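Local coordinates for protein putative methyltransferase (Porphyromonas gingivalis, PDB 3LL7) that probably transfers methyl groups from S-adenosylmethionine to a substrate that is not established, at residues S88-E93 with E227-A232; V256-I261 with F274-E279; L222-E227 with E248-P253. All blocks are in the same frame, centred on the assembly; numbering follows the deposited sequence.

Contact 1. Residues S88-E93 with E227-A232; sequences SRFIRE and ELHVVA
An edge-on phenyl ring and a histidine ring dominate a contact whose backbones stay 10.9 Å apart even at their closest, from F90 CA to E227 CA. F90 drives CZ down onto the centre of the H229 imidazole in a T-shaped (edge-to-face) pair, centroids 4.8 Å apart and planes inclined at 61°. CZ therefore lies almost equally far from all five ring atoms, the nearest being H229 CE1 at 3.5 Å. The imidazole is also stacked on the ring of H259, so the histidine is held by two rings. Its rotation is fixed by its nitrogens: NE2 donates to E227 OE1 (2.8 Å, 172°), almost within the ring plane but from above the carboxylate plane, while ND1 is hydrogen-bonded to the hydroxyl of Y86. E227 reaches the histidine because its CG is folded in between backbone N and carbonyl carbon (chi1 54°), with the chain extended beyond. Its other oxygen, OE2, borders the F90 ring at the edge, 3.7 Å from F90 CE1, and is salt-bridged to R243. In one of its two conformations R89 lays a guanidinium face over H229 CE1 and brings NH1 to 4.1 Å from E227 OE1, beyond a salt bridge; both approaches are therefore doubtful. E227 and H229, two residues apart, share one face of strand 225-233; L228 and V230 turn the other way, toward helix 215-221. The loop leading into strand 96-99, one of the parallel strands, is thus laid against a strand beside the reversed strand 236-244, a loop packed on the sheet through the side chains of F90 and H229, consistent with the Rossmann-like fold of class I methyltransferases.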
ATOM      1  N   SER A  88      11.018   5.739  -2.859  1.00  5.97           N
ATOM      2  CA  SER A  88      12.276   6.465  -3.065  1.00  6.64           C
ATOM      3  C   SER A  88      13.453   5.508  -3.359  1.00  6.22           C
ATOM      4  O   SER A  88      14.435   5.919  -3.981  1.00  6.17           O
ATOM      5  CB  SER A  88      12.595   7.415  -1.902  1.00  6.58           C
ATOM      6  OG  SER A  88      13.062   6.669  -0.791  1.00  8.61           O
ATOM      7  N   ARG A  89      13.333   4.245  -2.936  0.50  5.71           N
ATOM      8  CA  ARG A  89      14.360   3.234  -3.206  0.50  6.30           C
ATOM      9  C   ARG A  89      14.544   2.906  -4.694  0.50  6.38           C
ATOM     10  O   ARG A  89      15.580   2.357  -5.071  0.50  6.18           O
ATOM     11  CB  ARG A  89      14.106   1.941  -2.414  0.50  6.01           C
ATOM     12  CG  ARG A  89      12.896   1.127  -2.876  0.50  6.77           C
ATOM     13  CD  ARG A  89      13.224   0.072  -3.922  0.50  7.78           C
ATOM     14  NE  ARG A  89      13.786  -1.146  -3.336  0.50  6.42           N
ATOM     15  CZ  ARG A  89      14.273  -2.138  -4.059  0.50  6.71           C
ATOM     16  NH1 ARG A  89      14.249  -2.045  -5.379  0.50  7.94           N
ATOM     17  NH2 ARG A  89      14.772  -3.216  -3.477  0.50  4.04           N
ATOM     18  N   PHE A  90      13.548   3.223  -5.524  1.00  6.34           N
ATOM     19  CA  PHE A  90      13.656   3.005  -6.989  1.00  6.27           C
ATOM     20  C   PHE A  90      14.440   4.125  -7.700  1.00  6.64           C
ATOM     21  O   PHE A  90      14.844   3.969  -8.850  1.00  6.14           O
ATOM     22  CB  PHE A  90      12.282   2.884  -7.656  1.00  7.31           C
ATOM     23  CG  PHE A  90      11.526   1.638  -7.285  1.00  6.87           C
ATOM     24  CD1 PHE A  90      11.628   0.486  -8.067  1.00  9.77           C
ATOM     25  CD2 PHE A  90      10.732   1.609  -6.143  1.00  8.45           C
ATOM     26  CE1 PHE A  90      10.936  -0.671  -7.732  1.00 10.34           C
ATOM     27  CE2 PHE A  90      10.038   0.453  -5.794  1.00 10.11           C
ATOM     28  CZ  PHE A  90      10.145  -0.692  -6.582  1.00 11.70           C
ATOM     29  N   ILE A  91      14.690   5.219  -6.998  1.00  5.96           N
ATOM     30  CA  ILE A  91      15.189   6.430  -7.648  1.00  7.54           C
ATOM     31  C   ILE A  91      16.629   6.748  -7.249  1.00  8.03           C
ATOM     32  O   ILE A  91      16.884   7.093  -6.098  1.00  9.12           O
ATOM     33  CB  ILE A  91      14.271   7.651  -7.316  1.00  6.52           C
ATOM     34  CG1 ILE A  91      12.781   7.309  -7.508  1.00  8.45           C
ATOM     35  CG2 ILE A  91      14.693   8.924  -8.129  1.00  7.23           C
ATOM     36  CD1 ILE A  91      12.365   6.893  -8.926  1.00  6.74           C
ATOM     37  N   ARG A  92      17.562   6.653  -8.193  1.00  9.01           N
ATOM     38  CA  ARG A  92      18.961   7.041  -7.936  1.00 10.40           C
ATOM     39  C   ARG A  92      19.103   8.512  -7.542  1.00 10.27           C
ATOM     40  O   ARG A  92      18.411   9.379  -8.084  1.00  9.67           O
ATOM     41  CB  ARG A  92      19.838   6.750  -9.152  1.00 10.83           C
ATOM     42  CG  ARG A  92      20.199   5.292  -9.337  1.00 15.11           C
ATOM     43  CD  ARG A  92      21.302   5.135 -10.418  1.00 20.78           C
ATOM     44  NE  ARG A  92      22.675   4.986  -9.902  1.00 24.53           N
ATOM     45  CZ  ARG A  92      23.610   5.937  -9.936  1.00 24.51           C
ATOM     46  NH1 ARG A  92      23.341   7.137 -10.449  1.00 24.21           N
ATOM     47  NH2 ARG A  92      24.819   5.693  -9.447  1.00 23.90           N
ATOM     48  N   GLU A  93      19.992   8.784  -6.587  1.00 10.59           N
ATOM     49  CA  GLU A  93      20.225  10.144  -6.099  1.00 10.92           C
ATOM     50  C   GLU A  93      20.701  11.058  -7.236  1.00 10.93           C
ATOM     51  O   GLU A  93      21.589  10.685  -7.996  1.00 10.79           O
ATOM     52  CB  GLU A  93      21.245  10.119  -4.950  1.00 11.27           C
ATOM     53  CG  GLU A  93      21.656  11.482  -4.394  1.00 14.08           C
ATOM     54  CD  GLU A  93      20.569  12.137  -3.544  1.00 16.93           C
ATOM     55  OE1 GLU A  93      19.947  11.434  -2.714  1.00 18.44           O
ATOM     56  OE2 GLU A  93      20.343  13.356  -3.705  1.00 20.38           O
ATOM     57  N   GLU A 227      10.430  -5.897 -12.709  1.00 11.83           N
ATOM     58  CA  GLU A 227      10.152  -6.320 -11.326  1.00 12.08           C
ATOM     59  C   GLU A 227       8.751  -5.877 -10.931  1.00 12.34           C
ATOM     60  O   GLU A 227       8.266  -4.857 -11.420  1.00 12.34           O
ATOM     61  CB  GLU A 227      11.200  -5.774 -10.331  1.00 12.71           C
ATOM     62  CG  GLU A 227      11.423  -4.245 -10.368  1.00 14.03           C
ATOM     63  CD  GLU A 227      12.549  -3.779  -9.437  1.00 16.87           C
ATOM     64  OE1 GLU A 227      12.785  -4.394  -8.387  1.00 16.47           O
ATOM     65  OE2 GLU A 227      13.225  -2.789  -9.770  1.00 19.93           O
ATOM     66  N   LEU A 228       8.107  -6.621 -10.024  1.00 12.03           N
ATOM     67  CA  LEU A 228       6.801  -6.241  -9.495  1.00 12.16           C
ATOM     68  C   LEU A 228       6.884  -6.361  -7.965  1.00 12.02           C
ATOM     69  O   LEU A 228       7.334  -7.375  -7.441  1.00 12.20           O
ATOM     70  CB  LEU A 228       5.708  -7.159 -10.096  1.00 12.37           C
ATOM     71  CG  LEU A 228       4.244  -6.838  -9.768  1.00 14.36           C
ATOM     72  CD1 LEU A 228       3.286  -7.383 -10.804  1.00 17.64           C
ATOM     73  CD2 LEU A 228       3.865  -7.393  -8.337  1.00 15.58           C
ATOM     74  N   HIS A 229       6.484  -5.315  -7.252  1.00 11.07           N
ATOM     75  CA  HIS A 229       6.580  -5.324  -5.797  1.00 11.35           C
ATOM     76  C   HIS A 229       5.166  -5.313  -5.222  1.00 11.19           C
ATOM     77  O   HIS A 229       4.331  -4.486  -5.645  1.00 12.28           O
ATOM     78  CB  HIS A 229       7.312  -4.076  -5.304  1.00 11.63           C
ATOM     79  CG  HIS A 229       8.779  -4.071  -5.620  1.00 11.78           C
ATOM     80  ND1 HIS A 229       9.731  -3.734  -4.686  1.00 12.60           N
ATOM     81  CD2 HIS A 229       9.454  -4.366  -6.757  1.00 13.77           C
ATOM     82  CE1 HIS A 229      10.931  -3.822  -5.231  1.00 14.96           C
ATOM     83  NE2 HIS A 229      10.789  -4.207  -6.488  1.00 14.12           N
ATOM     84  N   VAL A 230       4.900  -6.200  -4.263  1.00  9.83           N
ATOM     85  CA  VAL A 230       3.618  -6.197  -3.558  1.00 10.01           C
ATOM     86  C   VAL A 230       3.891  -5.586  -2.203  1.00  9.59           C
ATOM     87  O   VAL A 230       4.691  -6.139  -1.413  1.00  9.37           O
ATOM     88  CB  VAL A 230       3.042  -7.629  -3.389  1.00 10.28           C
ATOM     89  CG1 VAL A 230       1.724  -7.585  -2.593  1.00 10.92           C
ATOM     90  CG2 VAL A 230       2.868  -8.276  -4.761  1.00 10.13           C
ATOM     91  N   VAL A 231       3.350  -4.393  -1.973  1.00  9.43           N
ATOM     92  CA  VAL A 231       3.790  -3.620  -0.788  1.00  9.51           C
ATOM     93  C   VAL A 231       2.683  -3.505   0.259  1.00  9.40           C
ATOM     94  O   VAL A 231       1.633  -2.878   0.003  1.00 10.34           O
ATOM     95  CB  VAL A 231       4.278  -2.202  -1.208  1.00  9.49           C
ATOM     96  CG1 VAL A 231       4.777  -1.408   0.006  1.00 11.36           C
ATOM     97  CG2 VAL A 231       5.389  -2.303  -2.295  1.00 10.98           C
ATOM     98  N   ALA A 232       2.915  -4.091   1.429  1.00 10.43           N
ATOM     99  CA  ALA A 232       1.986  -3.948   2.544  1.00 11.89           C
ATOM    100  C   ALA A 232       2.536  -2.959   3.590  1.00 13.59           C
ATOM    101  O   ALA A 232       3.762  -2.840   3.751  1.00 13.29           O
ATOM    102  CB  ALA A 232       1.707  -5.291   3.185  1.00 10.28           C
TER

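Contact 2. Residues V256-I261 with F274-E279; sequences VPIHAI and FTMEEE
I258 and F274 form the dense part of this contact, facing each other as an antiparallel hydrogen-bonded pair. I258 N donates to F274 O at 2.8 Å, nearly straight at 173°, and F274 N returns a bond to I258 O at 3.0 Å. Above the backbone, F274 has its CG tucked between N and carbonyl carbon (chi1 74°), which swings the ring back over its partner: CE2 rests 3.6 Å from I258 CG2. The other branch of I258 runs on to CD1, which touches CG of the selenomethionine M276 at 3.8 Å, and A304 covers both I258 and F274. Two successive strands, 258-263 and 272-274, are here joined as a hairpin that extends the methyltransferase sheet beyond strand 225-233, and the second strand passes at once into helix 276-281. T275 is the N-cap: its OG1 accepts from E278 N at 3.1 Å and so satisfies an amide of the first turn. Toward V256 the fit is looser. T275 CG2 only skirts the V256 carbonyl, P257 offers CA to F274 O in a CA-H...O contact, and the remaining separation is spanned by a water. This water donates to V256 O at 2.6 Å and accepts from M276 N, another amide of the opening helical turn.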
ATOM      1  N   VAL A 256       9.605 -12.903 -14.171  1.00  7.87           N
ATOM      2  CA  VAL A 256       9.695 -11.579 -13.540  1.00  8.48           C
ATOM      3  C   VAL A 256       9.826 -11.704 -12.013  1.00  9.76           C
ATOM      4  O   VAL A 256       8.993 -12.360 -11.379  1.00  8.86           O
ATOM      5  CB  VAL A 256       8.502 -10.691 -13.908  1.00  8.76           C
ATOM      6  CG1 VAL A 256       8.492  -9.393 -13.060  1.00  8.91           C
ATOM      7  CG2 VAL A 256       8.581 -10.336 -15.426  1.00  8.26           C
ATOM      8  N   PRO A 257      10.865 -11.072 -11.417  1.00 10.39           N
ATOM      9  CA  PRO A 257      11.006 -11.070  -9.957  1.00 10.51           C
ATOM     10  C   PRO A 257       9.849 -10.346  -9.255  1.00 10.21           C
ATOM     11  O   PRO A 257       9.584  -9.174  -9.537  1.00 11.45           O
ATOM     12  CB  PRO A 257      12.302 -10.275  -9.721  1.00 11.36           C
ATOM     13  CG  PRO A 257      13.067 -10.387 -11.012  1.00 11.31           C
ATOM     14  CD  PRO A 257      12.018 -10.431 -12.079  1.00 11.34           C
ATOM     15  N   ILE A 258       9.184 -11.055  -8.348  1.00  9.14           N
ATOM     16  CA  ILE A 258       8.121 -10.511  -7.511  1.00  7.85           C
ATOM     17  C   ILE A 258       8.679 -10.305  -6.117  1.00  7.60           C
ATOM     18  O   ILE A 258       9.195 -11.259  -5.496  1.00  7.58           O
ATOM     19  CB  ILE A 258       6.910 -11.460  -7.470  1.00  6.80           C
ATOM     20  CG1 ILE A 258       6.395 -11.716  -8.911  1.00  8.58           C
ATOM     21  CG2 ILE A 258       5.787 -10.896  -6.615  1.00  5.73           C
ATOM     22  CD1 ILE A 258       5.479 -12.929  -9.008  1.00 14.06           C
ATOM     23  N   HIS A 259       8.550  -9.075  -5.612  1.00  7.36           N
ATOM     24  CA  HIS A 259       8.984  -8.746  -4.258  1.00  8.33           C
ATOM     25  C   HIS A 259       7.775  -8.596  -3.345  1.00  9.72           C
ATOM     26  O   HIS A 259       6.907  -7.733  -3.598  1.00 10.87           O
ATOM     27  CB  HIS A 259       9.705  -7.394  -4.243  1.00  8.16           C
ATOM     28  CG  HIS A 259      11.002  -7.376  -4.982  1.00  9.47           C
ATOM     29  ND1 HIS A 259      11.147  -7.838  -6.274  1.00 12.49           N
ATOM     30  CD2 HIS A 259      12.220  -6.930  -4.599  1.00  8.01           C
ATOM     31  CE1 HIS A 259      12.404  -7.673  -6.656  1.00 10.65           C
ATOM     32  NE2 HIS A 259      13.070  -7.123  -5.658  1.00 11.43           N
ATOM     33  N   ALA A 260       7.733  -9.381  -2.266  1.00  8.68           N
ATOM     34  CA  ALA A 260       6.634  -9.268  -1.313  1.00  8.79           C
ATOM     35  C   ALA A 260       7.204  -8.641  -0.083  1.00  9.51           C
ATOM     36  O   ALA A 260       8.159  -9.172   0.510  1.00  9.16           O
ATOM     37  CB  ALA A 260       6.015 -10.667  -1.010  1.00  9.68           C
ATOM     38  N   ILE A 261       6.661  -7.488   0.302  1.00  9.09           N
ATOM     39  CA  ILE A 261       7.258  -6.811   1.443  1.00 10.12           C
ATOM     40  C   ILE A 261       6.217  -6.267   2.391  1.00  9.72           C
ATOM     41  O   ILE A 261       5.192  -5.753   1.961  1.00  8.59           O
ATOM     42  CB  ILE A 261       8.266  -5.751   1.027  1.00 12.06           C
ATOM     43  CG1 ILE A 261       9.172  -5.373   2.250  1.00 14.93           C
ATOM     44  CG2 ILE A 261       7.566  -4.583   0.379  1.00 12.30           C
ATOM     45  CD1 ILE A 261      10.558  -4.830   1.861  1.00 17.02           C
ATOM     46  N   PHE A 274      10.696 -13.812  -5.319  1.00  6.76           N
ATOM     47  CA  PHE A 274      10.513 -15.097  -5.998  1.00  7.85           C
ATOM     48  C   PHE A 274       9.972 -14.849  -7.415  1.00  8.25           C
ATOM     49  O   PHE A 274       9.811 -13.695  -7.830  1.00  8.45           O
ATOM     50  CB  PHE A 274       9.553 -16.019  -5.180  1.00  6.89           C
ATOM     51  CG  PHE A 274       8.100 -15.612  -5.259  1.00  8.32           C
ATOM     52  CD1 PHE A 274       7.173 -16.447  -5.900  1.00  8.04           C
ATOM     53  CD2 PHE A 274       7.644 -14.389  -4.696  1.00  6.91           C
ATOM     54  CE1 PHE A 274       5.823 -16.066  -5.992  1.00  9.99           C
ATOM     55  CE2 PHE A 274       6.305 -14.013  -4.812  1.00  8.38           C
ATOM     56  CZ  PHE A 274       5.395 -14.866  -5.475  1.00  9.80           C
ATOM     57  N   THR A 275       9.692 -15.928  -8.149  1.00  7.69           N
ATOM     58  CA  THR A 275       9.083 -15.833  -9.478  1.00  7.62           C
ATOM     59  C   THR A 275       7.954 -16.833  -9.582  1.00  7.40           C
ATOM     60  O   THR A 275       7.924 -17.832  -8.851  1.00  7.74           O
ATOM     61  CB  THR A 275      10.090 -16.172 -10.599  1.00  7.96           C
ATOM     62  OG1 THR A 275      10.535 -17.529 -10.452  1.00  6.75           O
ATOM     63  CG2 THR A 275      11.276 -15.230 -10.561  1.00  8.88           C
HETATM   64  N   MSE A 276       7.017 -16.579 -10.485  1.00  8.29           N
HETATM   65  CA  MSE A 276       5.898 -17.474 -10.666  1.00 10.37           C
HETATM   66  C   MSE A 276       6.396 -18.843 -11.136  1.00 10.05           C
HETATM   67  O   MSE A 276       5.811 -19.874 -10.764  1.00  9.86           O
HETATM   68  CB  MSE A 276       4.888 -16.911 -11.664  1.00 11.16           C
HETATM   69  CG  MSE A 276       4.017 -15.802 -11.070  1.00 17.02           C
HETATM   70 SE   MSE A 276       3.308 -16.238  -9.285  0.75 30.22          SE
HETATM   71  CE  MSE A 276       2.275 -17.844  -9.590  1.00 25.79           C
ATOM     72  N   GLU A 277       7.467 -18.843 -11.941  1.00  9.14           N
ATOM     73  CA  GLU A 277       8.067 -20.087 -12.427  1.00  9.89           C
ATOM     74  C   GLU A 277       8.500 -20.948 -11.245  1.00  9.74           C
ATOM     75  O   GLU A 277       8.279 -22.167 -11.242  1.00  8.05           O
ATOM     76  CB  GLU A 277       9.277 -19.826 -13.325  1.00 10.28           C
ATOM     77  CG  GLU A 277       9.935 -21.101 -13.807  1.00 12.62           C
ATOM     78  CD  GLU A 277      11.151 -20.857 -14.657  1.00 16.60           C
ATOM     79  OE1 GLU A 277      11.839 -19.841 -14.469  1.00 18.96           O
ATOM     80  OE2 GLU A 277      11.423 -21.700 -15.532  1.00 20.99           O
ATOM     81  N   GLU A 278       9.159 -20.313 -10.272  1.00  9.27           N
ATOM     82  CA  GLU A 278       9.603 -21.020  -9.067  1.00  9.35           C
ATOM     83  C   GLU A 278       8.404 -21.552  -8.321  1.00  8.88           C
ATOM     84  O   GLU A 278       8.347 -22.747  -8.003  1.00  9.88           O
ATOM     85  CB  GLU A 278      10.452 -20.101  -8.167  1.00  9.20           C
ATOM     86  CG  GLU A 278      10.844 -20.736  -6.828  1.00 10.46           C
ATOM     87  CD  GLU A 278      11.629 -19.765  -5.976  1.00 12.75           C
ATOM     88  OE1 GLU A 278      11.550 -18.533  -6.254  1.00 12.40           O
ATOM     89  OE2 GLU A 278      12.327 -20.221  -5.050  1.00 11.50           O
ATOM     90  N   GLU A 279       7.428 -20.689  -8.032  1.00  8.75           N
ATOM     91  CA  GLU A 279       6.201 -21.120  -7.344  1.00  9.24           C
ATOM     92  C   GLU A 279       5.546 -22.326  -8.006  1.00 10.66           C
ATOM     93  O   GLU A 279       5.132 -23.241  -7.332  1.00 10.10           O
ATOM     94  CB  GLU A 279       5.190 -19.970  -7.253  1.00  9.65           C
ATOM     95  CG  GLU A 279       3.832 -20.297  -6.575  1.00  9.44           C
ATOM     96  CD  GLU A 279       3.906 -20.649  -5.079  1.00 11.98           C
ATOM     97  OE1 GLU A 279       4.918 -20.329  -4.413  1.00 11.52           O
ATOM     98  OE2 GLU A 279       2.908 -21.207  -4.543  1.00 13.18           O
TER
HETATM   99  O   HOH W   1       7.139 -14.043 -12.053  1.00  9.22           O

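Contact 3. Residues L222-E227 with E248-P253; sequences LLHVQE and EATIPP
Q226 supplies a direct hydrogen bond across this contact: its side-chain NE2 donates to A249 O at 3.1 Å. The bond is nearly straight (172°) and lies in the amide plane, although it reaches the carbonyl from above its plane. A bend in the glutamine chain (chi2 -61°) turns the amide toward the loop. Waters supply most of the other polar links. One donates to both Q226 OE1 and A249 O, a second accepts from I251 N and donates to V225 O, and a third joins H224 ND1, 2.6 Å away, to the E248 carbonyl. Electrostatics are less comfortable at Q226 OE1, which lies 2.9 Å from E248 OE1, acceptor against acceptor, with amide and carboxylate planes 74° apart. E248 OE2 is salt-bridged to R243, which may help to hold the carboxylate in this position. Van der Waals contact comes from I251, whose CD1 lies 3.5 Å from Q226 OE1 and 4.1 Å from V225 O. The loop 248-253 thus folds back beside the start of strand 225-233, whose neighbour 236-244 leads into it, while V225 rests on L219 of helix 215-221 and I251 and V225 both meet V256, just ahead of strand 258-263.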
ATOM      1  N   LEU A 222       1.538  -6.335 -19.540  1.00 20.87           N
ATOM      2  CA  LEU A 222       2.492  -5.248 -19.665  1.00 20.23           C
ATOM      3  C   LEU A 222       3.773  -5.769 -20.285  1.00 20.24           C
ATOM      4  O   LEU A 222       4.247  -6.850 -19.930  1.00 20.95           O
ATOM      5  CB  LEU A 222       2.763  -4.616 -18.294  1.00 19.46           C
ATOM      6  CG  LEU A 222       1.610  -3.833 -17.660  1.00 19.16           C
ATOM      7  CD1 LEU A 222       2.013  -3.266 -16.308  1.00 17.34           C
ATOM      8  CD2 LEU A 222       1.115  -2.706 -18.583  1.00 17.48           C
ATOM      9  N   LEU A 223       4.324  -5.007 -21.221  1.00 19.87           N
ATOM     10  CA  LEU A 223       5.593  -5.376 -21.830  1.00 18.96           C
ATOM     11  C   LEU A 223       6.740  -4.729 -21.053  1.00 17.75           C
ATOM     12  O   LEU A 223       6.565  -3.659 -20.441  1.00 17.27           O
ATOM     13  CB  LEU A 223       5.638  -4.962 -23.316  1.00 19.14           C
ATOM     14  CG  LEU A 223       4.821  -5.817 -24.298  1.00 19.89           C
ATOM     15  CD1 LEU A 223       4.883  -5.262 -25.744  1.00 21.43           C
ATOM     16  CD2 LEU A 223       5.248  -7.283 -24.265  1.00 20.71           C
ATOM     17  N   HIS A 224       7.895  -5.401 -21.085  1.00 16.09           N
ATOM     18  CA  HIS A 224       9.170  -4.868 -20.589  1.00 15.44           C
ATOM     19  C   HIS A 224       9.248  -4.696 -19.087  1.00 14.29           C
ATOM     20  O   HIS A 224      10.102  -3.955 -18.594  1.00 13.85           O
ATOM     21  CB  HIS A 224       9.547  -3.550 -21.295  1.00 14.98           C
ATOM     22  CG  HIS A 224       9.715  -3.713 -22.772  1.00 16.08           C
ATOM     23  ND1 HIS A 224      10.767  -4.410 -23.323  1.00 17.13           N
ATOM     24  CD2 HIS A 224       8.947  -3.302 -23.808  1.00 18.02           C
ATOM     25  CE1 HIS A 224      10.650  -4.408 -24.641  1.00 17.37           C
ATOM     26  NE2 HIS A 224       9.556  -3.739 -24.960  1.00 16.35           N
ATOM     27  N   VAL A 225       8.392  -5.425 -18.371  1.00 14.41           N
ATOM     28  CA  VAL A 225       8.385  -5.419 -16.901  1.00 14.11           C
ATOM     29  C   VAL A 225       9.670  -6.057 -16.383  1.00 13.93           C
ATOM     30  O   VAL A 225      10.060  -7.129 -16.839  1.00 14.44           O
ATOM     31  CB  VAL A 225       7.154  -6.162 -16.348  1.00 14.00           C
ATOM     32  CG1 VAL A 225       7.252  -6.324 -14.821  1.00 14.31           C
ATOM     33  CG2 VAL A 225       5.886  -5.404 -16.691  1.00 13.25           C
ATOM     34  N   GLN A 226      10.321  -5.387 -15.435  1.00 13.28           N
ATOM     35  CA  GLN A 226      11.570  -5.867 -14.850  1.00 12.96           C
ATOM     36  C   GLN A 226      11.418  -6.410 -13.434  1.00 12.46           C
ATOM     37  O   GLN A 226      12.204  -7.242 -13.008  1.00 11.99           O
ATOM     38  CB  GLN A 226      12.604  -4.748 -14.832  1.00 13.73           C
ATOM     39  CG  GLN A 226      13.024  -4.306 -16.248  1.00 14.66           C
ATOM     40  CD  GLN A 226      13.663  -5.422 -17.050  1.00 15.58           C
ATOM     41  OE1 GLN A 226      14.548  -6.138 -16.566  1.00 16.85           O
ATOM     42  NE2 GLN A 226      13.214  -5.581 -18.294  1.00 16.50           N
ATOM     43  N   GLU A 227      10.430  -5.897 -12.709  1.00 11.83           N
ATOM     44  CA  GLU A 227      10.152  -6.320 -11.326  1.00 12.08           C
ATOM     45  C   GLU A 227       8.751  -5.877 -10.931  1.00 12.34           C
ATOM     46  O   GLU A 227       8.266  -4.857 -11.420  1.00 12.34           O
ATOM     47  CB  GLU A 227      11.200  -5.774 -10.331  1.00 12.71           C
ATOM     48  CG  GLU A 227      11.423  -4.245 -10.368  1.00 14.03           C
ATOM     49  CD  GLU A 227      12.549  -3.779  -9.437  1.00 16.87           C
ATOM     50  OE1 GLU A 227      12.785  -4.394  -8.387  1.00 16.47           O
ATOM     51  OE2 GLU A 227      13.225  -2.789  -9.770  1.00 19.93           O
ATOM     52  N   GLU A 248      16.747  -2.841 -20.473  1.00 24.13           N
ATOM     53  CA  GLU A 248      17.197  -4.145 -20.002  1.00 23.45           C
ATOM     54  C   GLU A 248      16.471  -5.203 -20.846  1.00 21.96           C
ATOM     55  O   GLU A 248      15.431  -4.914 -21.442  1.00 21.30           O
ATOM     56  CB  GLU A 248      16.880  -4.270 -18.496  1.00 24.31           C
ATOM     57  CG  GLU A 248      17.466  -3.111 -17.623  1.00 26.80           C
ATOM     58  CD  GLU A 248      16.727  -2.868 -16.294  1.00 30.38           C
ATOM     59  OE1 GLU A 248      16.149  -3.818 -15.725  1.00 33.32           O
ATOM     60  OE2 GLU A 248      16.732  -1.715 -15.799  1.00 31.51           O
ATOM     61  N   ALA A 249      17.017  -6.412 -20.928  1.00 20.94           N
ATOM     62  CA  ALA A 249      16.379  -7.479 -21.702  1.00 20.11           C
ATOM     63  C   ALA A 249      14.960  -7.785 -21.228  1.00 20.24           C
ATOM     64  O   ALA A 249      14.670  -7.710 -20.022  1.00 19.34           O
ATOM     65  CB  ALA A 249      17.231  -8.755 -21.664  1.00 20.18           C
ATOM     66  N   THR A 250      14.081  -8.119 -22.175  1.00 19.61           N
ATOM     67  CA  THR A 250      12.739  -8.619 -21.855  1.00 19.49           C
ATOM     68  C   THR A 250      12.835  -9.896 -21.003  1.00 18.69           C
ATOM     69  O   THR A 250      13.656 -10.769 -21.274  1.00 17.91           O
ATOM     70  CB  THR A 250      11.909  -8.884 -23.146  1.00 20.03           C
ATOM     71  OG1 THR A 250      11.624  -7.635 -23.792  1.00 21.71           O
ATOM     72  CG2 THR A 250      10.581  -9.575 -22.830  1.00 21.47           C
ATOM     73  N   ILE A 251      12.003  -9.979 -19.973  1.00 17.94           N
ATOM     74  CA  ILE A 251      11.936 -11.158 -19.096  1.00 17.59           C
ATOM     75  C   ILE A 251      10.568 -11.766 -19.313  1.00 17.14           C
ATOM     76  O   ILE A 251       9.566 -11.052 -19.196  1.00 17.03           O
ATOM     77  CB  ILE A 251      12.022 -10.759 -17.599  1.00 17.21           C
ATOM     78  CG1 ILE A 251      13.317 -10.000 -17.311  1.00 18.08           C
ATOM     79  CG2 ILE A 251      11.941 -12.006 -16.685  1.00 17.96           C
ATOM     80  CD1 ILE A 251      13.352  -9.334 -15.963  1.00 18.93           C
ATOM     81  N   PRO A 252      10.503 -13.078 -19.607  1.00 16.92           N
ATOM     82  CA  PRO A 252       9.166 -13.643 -19.742  1.00 16.71           C
ATOM     83  C   PRO A 252       8.417 -13.520 -18.401  1.00 16.38           C
ATOM     84  O   PRO A 252       9.057 -13.427 -17.343  1.00 15.60           O
ATOM     85  CB  PRO A 252       9.420 -15.097 -20.181  1.00 17.74           C
ATOM     86  CG  PRO A 252      10.806 -15.414 -19.716  1.00 18.47           C
ATOM     87  CD  PRO A 252      11.567 -14.093 -19.723  1.00 17.23           C
ATOM     88  N   PRO A 253       7.075 -13.448 -18.451  1.00 15.50           N
ATOM     89  CA  PRO A 253       6.259 -13.114 -17.293  1.00 14.38           C
ATOM     90  C   PRO A 253       6.500 -14.038 -16.091  1.00 13.30           C
ATOM     91  O   PRO A 253       6.574 -13.574 -14.947  1.00 12.37           O
ATOM     92  CB  PRO A 253       4.842 -13.246 -17.842  1.00 14.56           C
ATOM     93  CG  PRO A 253       5.001 -12.801 -19.295  1.00 15.55           C
ATOM     94  CD  PRO A 253       6.254 -13.554 -19.676  1.00 15.89           C
TER
HETATM   95  O   HOH W   2      12.458  -5.209 -21.523  1.00 20.97           O
HETATM   96  O   HOH W   3      10.192  -7.764 -19.549  1.00 19.25           O
HETATM   97  O   HOH W   4      16.379  -7.996 -17.605  1.00 23.94           O

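In the fold
All three contacts gather around strands 225-233 and 258-263, parallel neighbours in the methyltransferase sheet, and all are partly buried. Contacts 1 and 3 both use strand 225-233 and share E227. From its own centre to the centre of the chain, contact 1 measures about 12 Å, contact 2 about 18 Å and contact 3 about 23 Å. Contact 1 relies on the buried rings of F90 and H229. Contact 2 combines main-chain pairing with apolar packing of buried I258 and F274, and meets contact 1 through backbone bonds from H259 to L228 and V230. Contact 3, with A249 and T250 exposed, is the surface member, largely polar and water-bridged.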